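Local structure of DegT/DnrJ/EryC1/StrS aminotransferase (Brucella abortus 2308, 4QGR) at residues Q173-M183 with A289-Q297; L55-G66 with G207-A218. The protein binds pyridoxal phosphate and probably acts as an aminotransferase, moving amino groups between substrates. One frame throughout, in Å; residues are numbered along the deposited sequence.

Contact 1: Q173-M183 with A289-Q297; sequences QSIGGKRDNVM and AGNRSAWAQ. With PLP (pyridoxal-5'-phosphate), chain E.
Arg292 reaches across to Gly176 and holds its carbonyl oxygen side-on with two nitrogens. NH2 lies 2.8 Å from Gly176 O, in the carbonyl plane and on a lone pair, while NE comes in nearly straight down the C=O bond. The bend at chi3 (75°) turns the guanidinium edge to that oxygen. Its remaining nitrogen, NH1, forms a salt bridge with Glu261 of helix 247-278, so the group is fixed from two directions. Lys178 CE sits over the centre of one face, 3.6 Å from Arg292 CZ.

Lys178 N donates to Arg292 O at 2.8 Å, Arg292 N returns a bond to Lys178 O, and Asp180 N adds one to Gly290 O. Strand 291-292 thereby joins the hairpin of 178-179 and 182-183, which closes through a type I' turn, as the third strand of a small antiparallel sheet. On the face carrying Arg179 and Asn291 the two side chains run side by side; water 1 links Arg179 NH1 to Asn291 OD1, donating to the latter at 2.6 Å.

Toward the cofactor two alanine methyls do the packing: Ala296 CB lies 3.6 Å from Gln173 CB, and Ala294 CB covers Ile175 O, a buried oxygen for which the model holds no polar partner. The extended Gln173 chain carries NE2 to PLP O3, to which it donates at 2.8 Å, while its OE1 accepts from Phe147 N.

Contact 2: L55-G66 with G207-A218; sequences LGVEHVIACANG and GGAMFTNDAELA. With PLP (pyridoxal-5'-phosphate), chain E.
With CG anti to the carbonyl carbon in both residues, Phe211 (chi1 -47°) offers a ring face to Leu55, and His59 (chi1 -54°) lays its ring against Ala218. The frame is an antiparallel strand pair, 59-63 with 208-212, at the edge of the large mixed sheet of the PLP-dependent aminotransferase fold. Alternating backbone bonds run from His59–Thr212 to Cys63–Gly208; the straightest is Ile61 N to Met210 O, 2.8 Å and 178°.

On the face with Val60 and Phe211, Leu55 CD1 makes a CH-pi contact 3.7 Å from the Phe211 ring centroid, while Val60 CG2 meets the ring edge. On the other face Met210 CE packs 3.6 Å from Ile61 CG2, and Ala218 CB, from the helix that starts at Ala215, lies over the imidazole of His59. Beyond the strands, Asn213 OD1 accepts from Glu58 N at 2.9 Å. Water 5 ties Glu58 OE1, His59 NE2 and Asn213 O together.

At the cofactor end Asn65 CA makes a CA-H...O contact with Gly207 O at 3.3 Å. Asn65 OD1 accepts from Thr67 N and Asp68 N, capping the turn that leads into helix 68-76, and Gly66 N donates to PLP O1P at 2.8 Å.

Overall arrangement
Both contacts reach the same PLP, from different ends. Contact 1 supplies Gln173 at the ring hydroxyl O3, and contact 2 supplies Gly66 at the phosphate; Thr67, Ser194 and Lys199 of the same chain add further hydrogen bonds, as does Asn242 of the second subunit. Lys199, predicted to carry the cofactor but not attached to it here, has its side chain about 4 Å from that of Gln173. The contact centres are 18 Å apart, yet the two touch directly: Met183 CB is 3.5 Å from Leu55 O, and Ile175 CD1 packs 4.0 Å from Phe211 CE2. Their segments alternate along the chain, so the small sheet of contact 1 and the large sheet's edge in contact 2 are interleaved in sequence.

Contact 1: Q173-M183 with A289-Q297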
loop_
_atom_site.group_PDB
_atom_site.type_symbol
_atom_site.label_atom_id
_atom_site.label_comp_id
_atom_site.label_asym_id
_atom_site.label_seq_id
_atom_site.Cartn_x
_atom_site.Cartn_y
_atom_site.Cartn_z
ATOM N N GLN A 173 -9.106 -3.156 -14.782
ATOM C CA GLN A 173 -9.612 -2.237 -15.789
ATOM C C GLN A 173 -11.034 -2.509 -16.151
ATOM O O GLN A 173 -11.554 -1.879 -17.085
ATOM C CB GLN A 173 -8.747 -2.319 -17.053
ATOM C CG GLN A 173 -7.336 -1.791 -16.857
ATOM C CD GLN A 173 -6.444 -1.927 -18.090
ATOM O OE1 GLN A 173 -6.895 -1.873 -19.241
ATOM N NE2 GLN A 173 -5.168 -2.078 -17.849
ATOM N N SER A 174 -11.702 -3.444 -15.463
ATOM C CA SER A 174 -12.966 -3.944 -16.017
ATOM C C SER A 174 -14.174 -3.882 -15.080
ATOM O O SER A 174 -15.167 -4.532 -15.342
ATOM C CB SER A 174 -12.792 -5.378 -16.472
ATOM O OG SER A 174 -12.373 -6.189 -15.403
ATOM N N ILE A 175 -14.126 -3.102 -14.007
ATOM C CA ILE A 175 -15.345 -2.967 -13.158
ATOM C C ILE A 175 -16.449 -2.235 -13.937
ATOM O O ILE A 175 -16.227 -1.145 -14.463
ATOM C CB ILE A 175 -15.030 -2.360 -11.771
ATOM C CG1 ILE A 175 -14.049 -3.252 -11.013
ATOM C CG2 ILE A 175 -16.320 -2.166 -10.955
ATOM C CD1 ILE A 175 -14.486 -4.678 -10.808
ATOM N N GLY A 176 -17.621 -2.875 -14.063
ATOM C CA GLY A 176 -18.683 -2.403 -14.937
ATOM C C GLY A 176 -18.843 -3.246 -16.148
ATOM O O GLY A 176 -19.915 -3.233 -16.766
ATOM N N GLY A 177 -17.782 -3.996 -16.510
ATOM C CA GLY A 177 -17.844 -4.919 -17.617
ATOM C C GLY A 177 -18.568 -6.206 -17.232
ATOM O O GLY A 177 -18.676 -6.546 -16.048
ATOM N N LYS A 178 -19.089 -6.885 -18.244
ATOM C CA LYS A 178 -19.705 -8.171 -18.038
ATOM C C LYS A 178 -19.703 -9.040 -19.274
ATOM O O LYS A 178 -19.543 -8.567 -20.379
ATOM C CB LYS A 178 -21.119 -8.000 -17.488
ATOM C CG LYS A 178 -22.020 -7.173 -18.337
ATOM C CD LYS A 178 -23.439 -7.240 -17.792
ATOM C CE LYS A 178 -24.047 -5.866 -17.748
ATOM N NZ LYS A 178 -25.525 -5.900 -17.452
ATOM N N ARG A 179 -19.847 -10.341 -19.043
ATOM C CA ARG A 179 -19.775 -11.357 -20.107
ATOM C C ARG A 179 -20.829 -12.394 -19.713
ATOM O O ARG A 179 -20.786 -12.938 -18.604
ATOM C CB ARG A 179 -18.365 -11.935 -20.181
ATOM C CG ARG A 179 -18.192 -13.315 -20.827
ATOM C CD ARG A 179 -16.778 -13.836 -20.538
ATOM N NE ARG A 179 -16.551 -15.223 -20.942
ATOM C CZ ARG A 179 -16.034 -15.601 -22.105
ATOM N NH1 ARG A 179 -15.684 -14.701 -23.017
ATOM N NH2 ARG A 179 -15.899 -16.910 -22.363
ATOM N N ASP A 180 -21.802 -12.571 -20.603
ATOM C CA ASP A 180 -22.962 -13.451 -20.408
ATOM C C ASP A 180 -23.553 -13.349 -19.002
ATOM O O ASP A 180 -23.726 -14.347 -18.306
ATOM C CB ASP A 180 -22.584 -14.883 -20.774
ATOM C CG ASP A 180 -22.008 -14.976 -22.185
ATOM O OD1 ASP A 180 -22.586 -14.360 -23.106
ATOM O OD2 ASP A 180 -20.944 -15.613 -22.356
ATOM N N ASN A 181 -23.836 -12.117 -18.597
ATOM C CA ASN A 181 -24.482 -11.828 -17.321
ATOM C C ASN A 181 -23.667 -12.148 -16.079
ATOM O O ASN A 181 -24.216 -12.226 -15.006
ATOM C CB ASN A 181 -25.878 -12.510 -17.233
ATOM C CG ASN A 181 -26.916 -11.759 -18.013
ATOM O OD1 ASN A 181 -27.564 -12.310 -18.908
ATOM N ND2 ASN A 181 -27.056 -10.474 -17.709
ATOM N N VAL A 182 -22.359 -12.331 -16.217
ATOM C CA VAL A 182 -21.519 -12.440 -15.062
ATOM C C VAL A 182 -20.662 -11.178 -15.081
ATOM O O VAL A 182 -20.135 -10.813 -16.113
ATOM C CB VAL A 182 -20.664 -13.701 -15.112
ATOM C CG1 VAL A 182 -19.708 -13.710 -13.934
ATOM C CG2 VAL A 182 -21.589 -14.932 -15.063
ATOM N N MET A 183 -20.634 -10.469 -13.965
ATOM C CA MET A 183 -19.860 -9.219 -13.902
ATOM C C MET A 183 -18.361 -9.500 -13.780
ATOM O O MET A 183 -17.926 -10.319 -12.964
ATOM C CB MET A 183 -20.291 -8.416 -12.672
ATOM C CG MET A 183 -21.763 -7.998 -12.666
ATOM S SD MET A 183 -22.242 -6.860 -13.985
ATOM C CE MET A 183 -21.661 -5.319 -13.303
ATOM N N ALA A 289 -20.752 -10.384 -29.036
ATOM C CA ALA A 289 -22.103 -10.648 -28.521
ATOM C C ALA A 289 -22.041 -11.030 -27.041
ATOM O O ALA A 289 -21.142 -11.741 -26.682
ATOM C CB ALA A 289 -22.741 -11.790 -29.321
ATOM N N GLY A 290 -22.998 -10.585 -26.226
ATOM C CA GLY A 290 -23.078 -10.965 -24.829
ATOM C C GLY A 290 -22.119 -10.235 -23.888
ATOM O O GLY A 290 -22.113 -10.510 -22.684
ATOM N N ASN A 291 -21.303 -9.322 -24.415
ATOM C CA ASN A 291 -20.347 -8.588 -23.601
ATOM C C ASN A 291 -20.689 -7.130 -23.493
ATOM O O ASN A 291 -21.176 -6.514 -24.444
ATOM C CB ASN A 291 -18.910 -8.681 -24.163
ATOM C CG ASN A 291 -18.262 -10.043 -23.884
ATOM O OD1 ASN A 291 -17.431 -10.208 -22.997
ATOM N ND2 ASN A 291 -18.686 -11.033 -24.638
ATOM N N ARG A 292 -20.399 -6.590 -22.326
ATOM C CA ARG A 292 -20.205 -5.157 -22.131
ATOM C C ARG A 292 -18.795 -4.960 -21.600
ATOM O O ARG A 292 -18.387 -5.635 -20.659
ATOM C CB ARG A 292 -21.257 -4.600 -21.168
ATOM C CG ARG A 292 -21.209 -3.083 -21.065
ATOM C CD ARG A 292 -22.295 -2.540 -20.123
ATOM N NE ARG A 292 -22.032 -2.721 -18.692
ATOM C CZ ARG A 292 -22.917 -2.462 -17.717
ATOM N NH1 ARG A 292 -24.129 -1.999 -18.005
ATOM N NH2 ARG A 292 -22.583 -2.649 -16.441
ATOM N N SER A 293 -18.021 -4.092 -22.263
ATOM C CA SER A 293 -16.701 -3.722 -21.765
ATOM C C SER A 293 -16.806 -2.524 -20.813
ATOM O O SER A 293 -17.695 -1.658 -20.965
ATOM C CB SER A 293 -15.785 -3.334 -22.949
ATOM O OG SER A 293 -14.523 -2.898 -22.435
ATOM N N ALA A 294 -15.922 -2.466 -19.810
ATOM C CA ALA A 294 -15.798 -1.268 -19.017
ATOM C C ALA A 294 -15.133 -0.128 -19.801
ATOM O O ALA A 294 -15.228 1.013 -19.373
ATOM C CB ALA A 294 -15.026 -1.526 -17.753
ATOM N N TRP A 295 -14.528 -0.419 -20.967
ATOM C CA TRP A 295 -13.845 0.638 -21.762
ATOM C C TRP A 295 -12.927 1.486 -20.910
ATOM O O TRP A 295 -12.929 2.708 -21.016
ATOM C CB TRP A 295 -14.851 1.517 -22.506
ATOM C CG TRP A 295 -15.642 0.689 -23.520
ATOM C CD1 TRP A 295 -16.950 0.334 -23.440
ATOM C CD2 TRP A 295 -15.133 0.104 -24.697
ATOM N NE1 TRP A 295 -17.302 -0.437 -24.517
ATOM C CE2 TRP A 295 -16.188 -0.590 -25.308
ATOM C CE3 TRP A 295 -13.890 0.143 -25.342
ATOM C CZ2 TRP A 295 -16.038 -1.269 -26.506
ATOM C CZ3 TRP A 295 -13.738 -0.585 -26.537
ATOM C CH2 TRP A 295 -14.801 -1.253 -27.106
ATOM N N ALA A 296 -12.094 0.850 -20.098
ATOM C CA ALA A 296 -11.030 1.572 -19.446
ATOM C C ALA A 296 -10.208 2.338 -20.458
ATOM O O ALA A 296 -9.727 3.441 -20.177
ATOM C CB ALA A 296 -10.170 0.614 -18.674
ATOM N N GLN A 297 -10.017 1.743 -21.640
ATOM C CA GLN A 297 -9.423 2.423 -22.788
ATOM C C GLN A 297 -10.183 1.999 -24.046
ATOM O O GLN A 297 -10.715 0.863 -24.119
ATOM C CB GLN A 297 -7.932 2.044 -23.003
ATOM C CG GLN A 297 -7.075 2.256 -21.760
ATOM C CD GLN A 297 -6.878 3.685 -21.355
ATOM O OE1 GLN A 297 -7.086 4.592 -22.158
ATOM N NE2 GLN A 297 -6.406 3.899 -20.093
HETATM N N1 PLP E . -3.474 -4.663 -13.212
HETATM C C2 PLP E . -3.772 -3.959 -14.319
HETATM C C2A PLP E . -4.256 -4.630 -15.582
HETATM C C3 PLP E . -3.702 -2.473 -14.246
HETATM O O3 PLP E . -4.046 -1.769 -15.318
HETATM C C4 PLP E . -3.165 -1.853 -13.006
HETATM C C4A PLP E . -3.067 -0.412 -12.686
HETATM O O4A PLP E . -3.915 0.389 -13.023
HETATM C C5 PLP E . -2.864 -2.753 -11.884
HETATM C C6 PLP E . -3.040 -4.128 -12.059
HETATM C C5A PLP E . -2.340 -2.205 -10.575
HETATM O O4P PLP E . -3.317 -1.410 -9.888
HETATM P P PLP E . -2.859 -0.176 -8.964
HETATM O O1P PLP E . -4.068 0.212 -8.116
HETATM O O2P PLP E . -1.639 -0.600 -8.187
HETATM O O3P PLP E . -2.559 0.899 -10.021
HETATM O O HOH W 1 -15.353 -11.700 -23.330
HETATM O O HOH W 2 -18.517 -14.049 -24.273
HETATM O O HOH W 3 -23.760 -9.860 -20.348
#

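Contact 2: L55-G66 with G207-A218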
loop_
_atom_site.group_PDB
_atom_site.type_symbol
_atom_site.label_atom_id
_atom_site.label_comp_id
_atom_site.label_asym_id
_atom_site.label_seq_id
_atom_site.Cartn_x
_atom_site.Cartn_y
_atom_site.Cartn_z
ATOM N N LEU A 55 -21.695 -6.414 -8.215
ATOM C CA LEU A 55 -20.939 -7.399 -8.966
ATOM C C LEU A 55 -21.505 -8.819 -8.832
ATOM O O LEU A 55 -21.026 -9.732 -9.502
ATOM C CB LEU A 55 -19.491 -7.434 -8.472
ATOM C CG LEU A 55 -18.665 -6.179 -8.632
ATOM C CD1 LEU A 55 -17.272 -6.346 -8.020
ATOM C CD2 LEU A 55 -18.579 -5.765 -10.083
ATOM N N GLY A 56 -22.452 -9.001 -7.928
ATOM C CA GLY A 56 -22.950 -10.343 -7.582
ATOM C C GLY A 56 -21.959 -11.274 -6.946
ATOM O O GLY A 56 -21.967 -12.480 -7.211
ATOM N N VAL A 57 -21.091 -10.763 -6.091
ATOM C CA VAL A 57 -20.130 -11.630 -5.400
ATOM C C VAL A 57 -20.403 -11.497 -3.914
ATOM O O VAL A 57 -20.790 -10.413 -3.443
ATOM C CB VAL A 57 -18.666 -11.266 -5.700
ATOM C CG1 VAL A 57 -18.394 -11.289 -7.197
ATOM C CG2 VAL A 57 -18.320 -9.921 -5.130
ATOM N N GLU A 58 -20.207 -12.576 -3.186
ATOM C CA GLU A 58 -20.601 -12.623 -1.766
ATOM C C GLU A 58 -19.663 -11.834 -0.879
ATOM O O GLU A 58 -20.088 -11.303 0.157
ATOM C CB GLU A 58 -20.620 -14.058 -1.268
ATOM C CG GLU A 58 -21.642 -14.931 -1.968
ATOM C CD GLU A 58 -21.682 -16.349 -1.410
ATOM O OE1 GLU A 58 -21.595 -16.527 -0.171
ATOM O OE2 GLU A 58 -21.794 -17.281 -2.234
ATOM N N HIS A 59 -18.395 -11.791 -1.244
ATOM C CA HIS A 59 -17.371 -11.140 -0.409
ATOM C C HIS A 59 -16.591 -10.127 -1.191
ATOM O O HIS A 59 -15.996 -10.473 -2.213
ATOM C CB HIS A 59 -16.390 -12.167 0.200
ATOM C CG HIS A 59 -17.082 -13.264 0.964
ATOM N ND1 HIS A 59 -17.517 -13.106 2.261
ATOM C CD2 HIS A 59 -17.456 -14.508 0.588
ATOM C CE1 HIS A 59 -18.152 -14.204 2.654
ATOM N NE2 HIS A 59 -18.113 -15.078 1.659
ATOM N N VAL A 60 -16.515 -8.899 -0.668
ATOM C CA VAL A 60 -15.646 -7.850 -1.230
ATOM C C VAL A 60 -14.694 -7.448 -0.132
ATOM O O VAL A 60 -15.129 -7.114 1.002
ATOM C CB VAL A 60 -16.416 -6.612 -1.678
ATOM C CG1 VAL A 60 -15.431 -5.497 -2.122
ATOM C CG2 VAL A 60 -17.431 -6.986 -2.774
ATOM N N ILE A 61 -13.405 -7.533 -0.442
ATOM C CA ILE A 61 -12.355 -7.237 0.536
ATOM C C ILE A 61 -11.586 -6.020 0.006
ATOM O O ILE A 61 -10.681 -6.141 -0.840
ATOM C CB ILE A 61 -11.415 -8.428 0.726
ATOM C CG1 ILE A 61 -12.176 -9.705 1.107
ATOM C CG2 ILE A 61 -10.371 -8.087 1.789
ATOM C CD1 ILE A 61 -12.500 -10.567 -0.091
ATOM N N ALA A 62 -11.927 -4.852 0.530
ATOM C CA ALA A 62 -11.261 -3.610 0.085
ATOM C C ALA A 62 -9.809 -3.623 0.545
ATOM O O ALA A 62 -9.502 -4.205 1.570
ATOM C CB ALA A 62 -12.011 -2.379 0.605
ATOM N N CYS A 63 -8.907 -3.013 -0.237
ATOM C CA CYS A 63 -7.488 -2.945 0.141
ATOM C C CYS A 63 -6.856 -1.687 -0.441
ATOM O O CYS A 63 -7.573 -0.805 -0.961
ATOM C CB CYS A 63 -6.764 -4.218 -0.321
ATOM S SG CYS A 63 -6.912 -4.633 -2.080
ATOM N N ALA A 64 -5.532 -1.602 -0.414
ATOM C CA ALA A 64 -4.883 -0.340 -0.654
ATOM C C ALA A 64 -4.664 0.040 -2.099
ATOM O O ALA A 64 -4.544 1.236 -2.392
ATOM C CB ALA A 64 -3.542 -0.284 0.062
ATOM N N ASN A 65 -4.546 -0.953 -2.972
ATOM C CA ASN A 65 -4.341 -0.736 -4.376
ATOM C C ASN A 65 -4.464 -2.058 -5.125
ATOM O O ASN A 65 -4.579 -3.136 -4.514
ATOM C CB ASN A 65 -2.982 -0.038 -4.668
ATOM C CG ASN A 65 -1.807 -0.923 -4.314
ATOM O OD1 ASN A 65 -1.618 -1.983 -4.908
ATOM N ND2 ASN A 65 -1.055 -0.528 -3.319
ATOM N N GLY A 66 -4.496 -1.956 -6.442
ATOM C CA GLY A 66 -4.741 -3.118 -7.317
ATOM C C GLY A 66 -3.563 -4.036 -7.486
ATOM O O GLY A 66 -3.709 -5.134 -8.052
ATOM N N GLY A 207 -6.290 2.928 -4.266
ATOM C CA GLY A 207 -7.233 2.011 -3.609
ATOM C C GLY A 207 -7.363 0.776 -4.466
ATOM O O GLY A 207 -7.030 0.796 -5.644
ATOM N N GLY A 208 -7.956 -0.260 -3.905
ATOM C CA GLY A 208 -8.157 -1.531 -4.592
ATOM C C GLY A 208 -9.162 -2.406 -3.886
ATOM O O GLY A 208 -9.658 -2.053 -2.826
ATOM N N ALA A 209 -9.490 -3.550 -4.486
ATOM C CA ALA A 209 -10.295 -4.532 -3.771
ATOM C C ALA A 209 -10.098 -5.915 -4.358
ATOM O O ALA A 209 -9.639 -6.081 -5.523
ATOM C CB ALA A 209 -11.761 -4.165 -3.848
ATOM N N MET A 210 -10.570 -6.884 -3.597
ATOM C CA MET A 210 -10.576 -8.308 -4.007
ATOM C C MET A 210 -11.977 -8.823 -3.835
ATOM O O MET A 210 -12.720 -8.333 -2.986
ATOM C CB MET A 210 -9.598 -9.140 -3.186
ATOM C CG MET A 210 -8.173 -8.589 -3.267
ATOM S SD MET A 210 -7.017 -9.317 -2.098
ATOM C CE MET A 210 -7.669 -8.605 -0.595
ATOM N N PHE A 211 -12.309 -9.828 -4.641
ATOM C CA PHE A 211 -13.655 -10.361 -4.756
ATOM C C PHE A 211 -13.626 -11.888 -4.716
ATOM O O PHE A 211 -12.784 -12.522 -5.361
ATOM C CB PHE A 211 -14.280 -9.912 -6.074
ATOM C CG PHE A 211 -14.109 -8.446 -6.367
ATOM C CD1 PHE A 211 -14.788 -7.501 -5.607
ATOM C CD2 PHE A 211 -13.296 -8.010 -7.384
ATOM C CE1 PHE A 211 -14.675 -6.149 -5.860
ATOM C CE2 PHE A 211 -13.140 -6.647 -7.615
ATOM C CZ PHE A 211 -13.840 -5.716 -6.877
ATOM N N THR A 212 -14.539 -12.508 -3.964
ATOM C CA THR A 212 -14.635 -13.949 -4.017
ATOM C C THR A 212 -15.951 -14.411 -3.407
ATOM O O THR A 212 -16.547 -13.723 -2.581
ATOM C CB THR A 212 -13.464 -14.642 -3.297
ATOM O OG1 THR A 212 -13.500 -16.051 -3.565
ATOM C CG2 THR A 212 -13.458 -14.373 -1.797
ATOM N N ASN A 213 -16.400 -15.574 -3.879
ATOM C CA ASN A 213 -17.505 -16.276 -3.226
ATOM C C ASN A 213 -17.112 -17.281 -2.167
ATOM O O ASN A 213 -17.977 -17.869 -1.517
ATOM C CB ASN A 213 -18.356 -16.973 -4.271
ATOM C CG ASN A 213 -19.128 -16.001 -5.117
ATOM O OD1 ASN A 213 -19.565 -14.970 -4.650
ATOM N ND2 ASN A 213 -19.310 -16.343 -6.389
ATOM N N ASP A 214 -15.821 -17.472 -1.984
ATOM C CA ASP A 214 -15.292 -18.427 -0.999
ATOM C C ASP A 214 -15.083 -17.728 0.351
ATOM O O ASP A 214 -14.157 -16.916 0.515
ATOM C CB ASP A 214 -14.003 -18.995 -1.557
ATOM C CG ASP A 214 -13.279 -19.969 -0.605
ATOM O OD1 ASP A 214 -13.501 -19.994 0.606
ATOM O OD2 ASP A 214 -12.421 -20.696 -1.120
ATOM N N ALA A 215 -15.911 -18.070 1.341
ATOM C CA ALA A 215 -15.805 -17.423 2.669
ATOM C C ALA A 215 -14.446 -17.642 3.357
ATOM O O ALA A 215 -13.931 -16.748 4.025
ATOM C CB ALA A 215 -16.937 -17.879 3.595
ATOM N N GLU A 216 -13.882 -18.837 3.218
ATOM C CA GLU A 216 -12.616 -19.132 3.840
ATOM C C GLU A 216 -11.520 -18.277 3.197
ATOM O O GLU A 216 -10.711 -17.700 3.890
ATOM C CB GLU A 216 -12.275 -20.610 3.710
ATOM C CG GLU A 216 -11.061 -21.015 4.534
ATOM C CD GLU A 216 -10.948 -22.531 4.712
ATOM O OE1 GLU A 216 -11.869 -23.157 5.297
ATOM O OE2 GLU A 216 -9.922 -23.091 4.273
ATOM N N LEU A 217 -11.531 -18.188 1.878
ATOM C CA LEU A 217 -10.529 -17.395 1.180
ATOM C C LEU A 217 -10.667 -15.931 1.596
ATOM O O LEU A 217 -9.661 -15.241 1.815
ATOM C CB LEU A 217 -10.663 -17.534 -0.323
ATOM C CG LEU A 217 -9.789 -16.601 -1.167
ATOM C CD1 LEU A 217 -8.304 -16.806 -0.865
ATOM C CD2 LEU A 217 -10.056 -16.842 -2.650
ATOM N N ALA A 218 -11.899 -15.444 1.691
ATOM C CA ALA A 218 -12.161 -14.063 2.121
ATOM C C ALA A 218 -11.569 -13.813 3.532
ATOM O O ALA A 218 -10.973 -12.795 3.786
ATOM C CB ALA A 218 -13.669 -13.784 2.109
HETATM N N1 PLP E . -3.474 -4.663 -13.212
HETATM C C2 PLP E . -3.772 -3.959 -14.319
HETATM C C2A PLP E . -4.256 -4.630 -15.582
HETATM C C3 PLP E . -3.702 -2.473 -14.246
HETATM O O3 PLP E . -4.046 -1.769 -15.318
HETATM C C4 PLP E . -3.165 -1.853 -13.006
HETATM C C4A PLP E . -3.067 -0.412 -12.686
HETATM O O4A PLP E . -3.915 0.389 -13.023
HETATM C C5 PLP E . -2.864 -2.753 -11.884
HETATM C C6 PLP E . -3.040 -4.128 -12.059
HETATM C C5A PLP E . -2.340 -2.205 -10.575
HETATM O O4P PLP E . -3.317 -1.410 -9.888
HETATM P P PLP E . -2.859 -0.176 -8.964
HETATM O O1P PLP E . -4.068 0.212 -8.116
HETATM O O2P PLP E . -1.639 -0.600 -8.187
HETATM O O3P PLP E . -2.559 0.899 -10.021
HETATM O O HOH W 4 -20.603 -14.632 -8.389
HETATM O O HOH W 5 -19.528 -17.464 1.143
#